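Local coordinates for copper homeostasis protein CutC (Streptococcus agalactiae, PDB 2BDQ) that probably takes part in cytoplasmic copper homeostasis and may bind copper ions, at residues I161-V172 with N191-V201. Residues are numbered along the deposited sequence; the frame is centred on the assembly and turned at random.
Sequences IIENIKHIKALV and NYQYICQETGV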
loop_
_atom_site.group_PDB
_atom_site.type_symbol
_atom_site.label_atom_id
_atom_site.label_comp_id
_atom_site.label_asym_id
_atom_site.label_seq_id
_atom_site.Cartn_x
_atom_site.Cartn_y
_atom_site.Cartn_z
ATOM N N ILE A 161 9.824 -13.595 -20.774
ATOM C CA ILE A 161 9.903 -12.429 -21.643
ATOM C C ILE A 161 10.825 -12.711 -22.839
ATOM O O ILE A 161 10.613 -12.196 -23.934
ATOM C CB ILE A 161 10.394 -11.194 -20.824
ATOM C CG1 ILE A 161 10.076 -9.888 -21.564
ATOM C CG2 ILE A 161 11.874 -11.319 -20.521
ATOM C CD1 ILE A 161 11.037 -9.543 -22.671
ATOM N N ILE A 162 11.830 -13.559 -22.630
ATOM C CA ILE A 162 12.777 -13.900 -23.689
ATOM C C ILE A 162 12.071 -14.481 -24.921
ATOM O O ILE A 162 12.573 -14.380 -26.042
ATOM C CB ILE A 162 13.831 -14.913 -23.190
ATOM C CG1 ILE A 162 14.939 -15.054 -24.226
ATOM C CG2 ILE A 162 13.192 -16.264 -22.937
ATOM C CD1 ILE A 162 15.770 -13.806 -24.401
ATOM N N GLU A 163 10.894 -15.062 -24.709
ATOM C CA GLU A 163 10.137 -15.652 -25.802
ATOM C C GLU A 163 9.176 -14.671 -26.465
ATOM O O GLU A 163 8.424 -15.049 -27.359
ATOM C CB GLU A 163 9.355 -16.864 -25.303
ATOM C CG GLU A 163 10.123 -17.712 -24.308
ATOM C CD GLU A 163 10.063 -19.194 -24.611
ATOM O OE1 GLU A 163 10.864 -19.663 -25.454
ATOM O OE2 GLU A 163 9.207 -19.886 -24.012
ATOM N N ASN A 164 9.197 -13.413 -26.034
ATOM C CA ASN A 164 8.300 -12.418 -26.625
ATOM C C ASN A 164 9.024 -11.427 -27.520
ATOM O O ASN A 164 8.453 -10.420 -27.932
ATOM C CB ASN A 164 7.561 -11.650 -25.530
ATOM C CG ASN A 164 6.741 -12.554 -24.643
ATOM O OD1 ASN A 164 6.200 -13.559 -25.104
ATOM N ND2 ASN A 164 6.619 -12.191 -23.369
ATOM N N ILE A 165 10.282 -11.722 -27.814
ATOM C CA ILE A 165 11.107 -10.853 -28.637
ATOM C C ILE A 165 10.423 -10.406 -29.929
ATOM O O ILE A 165 10.348 -9.210 -30.212
ATOM C CB ILE A 165 12.446 -11.546 -28.974
ATOM C CG1 ILE A 165 13.257 -11.727 -27.691
ATOM C CG2 ILE A 165 13.223 -10.732 -30.006
ATOM C CD1 ILE A 165 14.560 -12.470 -27.884
ATOM N N LYS A 166 9.927 -11.357 -30.711
ATOM C CA LYS A 166 9.273 -11.010 -31.967
ATOM C C LYS A 166 8.125 -10.023 -31.791
ATOM O O LYS A 166 8.069 -9.007 -32.475
ATOM C CB LYS A 166 8.780 -12.278 -32.680
ATOM C CG LYS A 166 9.837 -12.934 -33.576
ATOM C CD LYS A 166 11.111 -13.288 -32.807
ATOM C CE LYS A 166 12.351 -13.126 -33.682
ATOM N NZ LYS A 166 12.582 -11.690 -34.063
ATOM N N HIS A 167 7.221 -10.312 -30.864
ATOM C CA HIS A 167 6.077 -9.440 -30.633
ATOM C C HIS A 167 6.481 -8.060 -30.123
ATOM O O HIS A 167 5.981 -7.044 -30.603
ATOM C CB HIS A 167 5.107 -10.090 -29.638
ATOM C CG HIS A 167 3.822 -9.343 -29.480
ATOM N ND1 HIS A 167 3.331 -8.957 -28.250
ATOM C CD2 HIS A 167 2.933 -8.893 -30.396
ATOM C CE1 HIS A 167 2.197 -8.302 -28.417
ATOM N NE2 HIS A 167 1.933 -8.247 -29.712
ATOM N N ILE A 168 7.380 -8.025 -29.147
ATOM C CA ILE A 168 7.825 -6.759 -28.583
ATOM C C ILE A 168 8.499 -5.903 -29.650
ATOM O O ILE A 168 8.318 -4.687 -29.678
ATOM C CB ILE A 168 8.778 -6.995 -27.389
ATOM C CG1 ILE A 168 7.998 -7.664 -26.254
ATOM C CG2 ILE A 168 9.366 -5.676 -26.905
ATOM C CD1 ILE A 168 8.825 -7.983 -25.014
ATOM N N LYS A 169 9.247 -6.536 -30.550
ATOM C CA LYS A 169 9.913 -5.775 -31.593
ATOM C C LYS A 169 8.905 -5.190 -32.566
ATOM O O LYS A 169 9.070 -4.067 -33.057
ATOM C CB LYS A 169 10.933 -6.627 -32.353
ATOM C CG LYS A 169 11.752 -5.768 -33.314
ATOM C CD LYS A 169 13.090 -6.383 -33.697
ATOM C CE LYS A 169 12.934 -7.439 -34.767
ATOM N NZ LYS A 169 14.243 -7.800 -35.372
ATOM N N ALA A 170 7.854 -5.952 -32.844
ATOM C CA ALA A 170 6.810 -5.492 -33.756
ATOM C C ALA A 170 6.112 -4.258 -33.171
ATOM O O ALA A 170 5.734 -3.341 -33.910
ATOM C CB ALA A 170 5.793 -6.606 -33.994
ATOM N N LEU A 171 5.944 -4.243 -31.849
ATOM C CA LEU A 171 5.296 -3.120 -31.170
ATOM C C LEU A 171 6.184 -1.883 -31.218
ATOM O O LEU A 171 5.701 -0.767 -31.408
ATOM C CB LEU A 171 4.975 -3.487 -29.715
ATOM C CG LEU A 171 3.882 -4.548 -29.554
ATOM C CD1 LEU A 171 3.650 -4.857 -28.078
ATOM C CD2 LEU A 171 2.596 -4.044 -30.195
ATOM N N VAL A 172 7.484 -2.092 -31.048
ATOM C CA VAL A 172 8.441 -0.997 -31.094
ATOM C C VAL A 172 8.466 -0.377 -32.488
ATOM O O VAL A 172 8.476 0.842 -32.634
ATOM C CB VAL A 172 9.854 -1.476 -30.768
ATOM C CG1 VAL A 172 10.841 -0.344 -31.005
ATOM C CG2 VAL A 172 9.921 -1.955 -29.338
ATOM N N ASN A 191 19.355 -10.350 -18.312
ATOM C CA ASN A 191 18.774 -10.417 -19.641
ATOM C C ASN A 191 18.338 -9.088 -20.243
ATOM O O ASN A 191 18.073 -9.017 -21.437
ATOM C CB ASN A 191 17.601 -11.408 -19.638
ATOM C CG ASN A 191 16.421 -10.949 -18.778
ATOM O OD1 ASN A 191 15.467 -11.702 -18.585
ATOM N ND2 ASN A 191 16.475 -9.717 -18.269
ATOM N N TYR A 192 18.297 -8.038 -19.433
ATOM C CA TYR A 192 17.840 -6.741 -19.915
ATOM C C TYR A 192 18.615 -6.204 -21.117
ATOM O O TYR A 192 18.023 -5.606 -22.017
ATOM C CB TYR A 192 17.826 -5.717 -18.764
ATOM C CG TYR A 192 19.093 -4.919 -18.567
ATOM C CD1 TYR A 192 19.316 -3.730 -19.274
ATOM C CD2 TYR A 192 20.073 -5.346 -17.672
ATOM C CE1 TYR A 192 20.481 -2.991 -19.088
ATOM C CE2 TYR A 192 21.240 -4.613 -17.482
ATOM C CZ TYR A 192 21.439 -3.443 -18.189
ATOM O OH TYR A 192 22.601 -2.733 -17.994
ATOM N N GLN A 193 19.926 -6.425 -21.147
ATOM C CA GLN A 193 20.734 -5.941 -22.260
ATOM C C GLN A 193 20.408 -6.685 -23.549
ATOM O O GLN A 193 20.208 -6.067 -24.603
ATOM C CB GLN A 193 22.219 -6.081 -21.941
ATOM C CG GLN A 193 22.764 -4.931 -21.123
ATOM C CD GLN A 193 24.206 -5.137 -20.710
ATOM O OE1 GLN A 193 24.508 -5.965 -19.845
ATOM N NE2 GLN A 193 25.109 -4.391 -21.333
ATOM N N TYR A 194 20.346 -8.011 -23.458
ATOM C CA TYR A 194 20.035 -8.851 -24.609
ATOM C C TYR A 194 18.639 -8.547 -25.142
ATOM O O TYR A 194 18.449 -8.356 -26.341
ATOM C CB TYR A 194 20.119 -10.333 -24.224
ATOM C CG TYR A 194 19.914 -11.277 -25.392
ATOM C CD1 TYR A 194 20.923 -11.481 -26.331
ATOM C CD2 TYR A 194 18.696 -11.933 -25.581
ATOM C CE1 TYR A 194 20.728 -12.312 -27.431
ATOM C CE2 TYR A 194 18.487 -12.764 -26.678
ATOM C CZ TYR A 194 19.506 -12.947 -27.597
ATOM O OH TYR A 194 19.295 -13.751 -28.689
ATOM N N ILE A 195 17.659 -8.514 -24.247
ATOM C CA ILE A 195 16.281 -8.234 -24.642
ATOM C C ILE A 195 16.154 -6.903 -25.385
ATOM O O ILE A 195 15.461 -6.821 -26.398
ATOM C CB ILE A 195 15.340 -8.255 -23.407
ATOM C CG1 ILE A 195 14.896 -9.693 -23.123
ATOM C CG2 ILE A 195 14.103 -7.411 -23.653
ATOM C CD1 ILE A 195 16.026 -10.662 -22.904
ATOM N N CYS A 196 16.833 -5.872 -24.887
ATOM C CA CYS A 196 16.788 -4.553 -25.509
ATOM C C CYS A 196 17.418 -4.503 -26.900
ATOM O O CYS A 196 16.854 -3.911 -27.812
ATOM C CB CYS A 196 17.470 -3.519 -24.609
ATOM S SG CYS A 196 16.539 -3.101 -23.120
ATOM N N GLN A 197 18.580 -5.123 -27.073
ATOM C CA GLN A 197 19.223 -5.090 -28.382
ATOM C C GLN A 197 18.462 -5.888 -29.437
ATOM O O GLN A 197 18.500 -5.549 -30.613
ATOM C CB GLN A 197 20.661 -5.610 -28.301
ATOM C CG GLN A 197 20.765 -7.115 -28.223
ATOM C CD GLN A 197 22.157 -7.616 -28.530
ATOM O OE1 GLN A 197 22.401 -8.822 -28.553
ATOM N NE2 GLN A 197 23.081 -6.692 -28.765
ATOM N N GLU A 198 17.768 -6.944 -29.023
ATOM C CA GLU A 198 17.026 -7.768 -29.974
ATOM C C GLU A 198 15.639 -7.222 -30.296
ATOM O O GLU A 198 14.991 -7.682 -31.240
ATOM C CB GLU A 198 16.891 -9.202 -29.446
ATOM C CG GLU A 198 18.212 -9.919 -29.243
ATOM C CD GLU A 198 18.998 -10.098 -30.538
ATOM O OE1 GLU A 198 20.210 -9.805 -30.538
ATOM O OE2 GLU A 198 18.408 -10.534 -31.547
ATOM N N THR A 199 15.179 -6.245 -29.524
ATOM C CA THR A 199 13.854 -5.681 -29.751
ATOM C C THR A 199 13.879 -4.209 -30.136
ATOM O O THR A 199 12.926 -3.702 -30.727
ATOM C CB THR A 199 12.970 -5.816 -28.490
ATOM O OG1 THR A 199 13.605 -5.144 -27.397
ATOM C CG2 THR A 199 12.757 -7.286 -28.133
ATOM N N GLY A 200 14.969 -3.530 -29.797
ATOM C CA GLY A 200 15.069 -2.119 -30.096
ATOM C C GLY A 200 14.591 -1.281 -28.921
ATOM O O GLY A 200 14.509 -0.058 -29.021
ATOM N N VAL A 201 14.260 -1.939 -27.810
ATOM C CA VAL A 201 13.802 -1.246 -26.604
ATOM C C VAL A 201 15.006 -0.605 -25.914
ATOM O O VAL A 201 16.076 -1.202 -25.864
ATOM C CB VAL A 201 13.119 -2.239 -25.621
ATOM C CG1 VAL A 201 12.800 -1.540 -24.299
ATOM C CG2 VAL A 201 11.841 -2.791 -26.252
HETATM O O HOH W 1 14.634 -9.692 -33.265
#
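Lys169 and Thr199, whose CA atoms lie 4.4 Å apart, mark the tightest backbone approach between the helical segments 165-172 and 192-199, which cross at -54° as neighbours on the outside of a TIM barrel. Thr199 CG2 packs against Ile165 O and Ile168 CG2. Its hydroxyl turns back, OG1 donating to Ile195 O at 2.7 Å, tilted 29° from the carbonyl plane, and accepting from Val201 N in an ST turn, so the hydroxyl both donates and accepts within its own segment. Just beyond, Val201 CG2 touches Val172 CG2 and Ile168 CG2, and Val172 and Val201 both reach Ile181 of barrel strand 180-183. Toward the helix starts, Ile162 CD1 approaches the edge of the Tyr194 ring near its plane, 3.7 Å from CD2, and presses tightly on Ile195 CD1 at 3.5 Å. Ile161 CD1 lies against CG1 and CG2 of Ile195, which also touches Val183 of strand 180-183. With CG anti to the backbone N (chi1 -172°), the Lys169 chain runs past the carbonyl oxygens of Glu198 and Thr199, CD 3.4 Å from Glu198 O. No direct hydrogen bond joins the segments; one water bridges them, accepting from Lys166 NZ and Lys169 NZ and donating to Glu198 O at 2.9 Å.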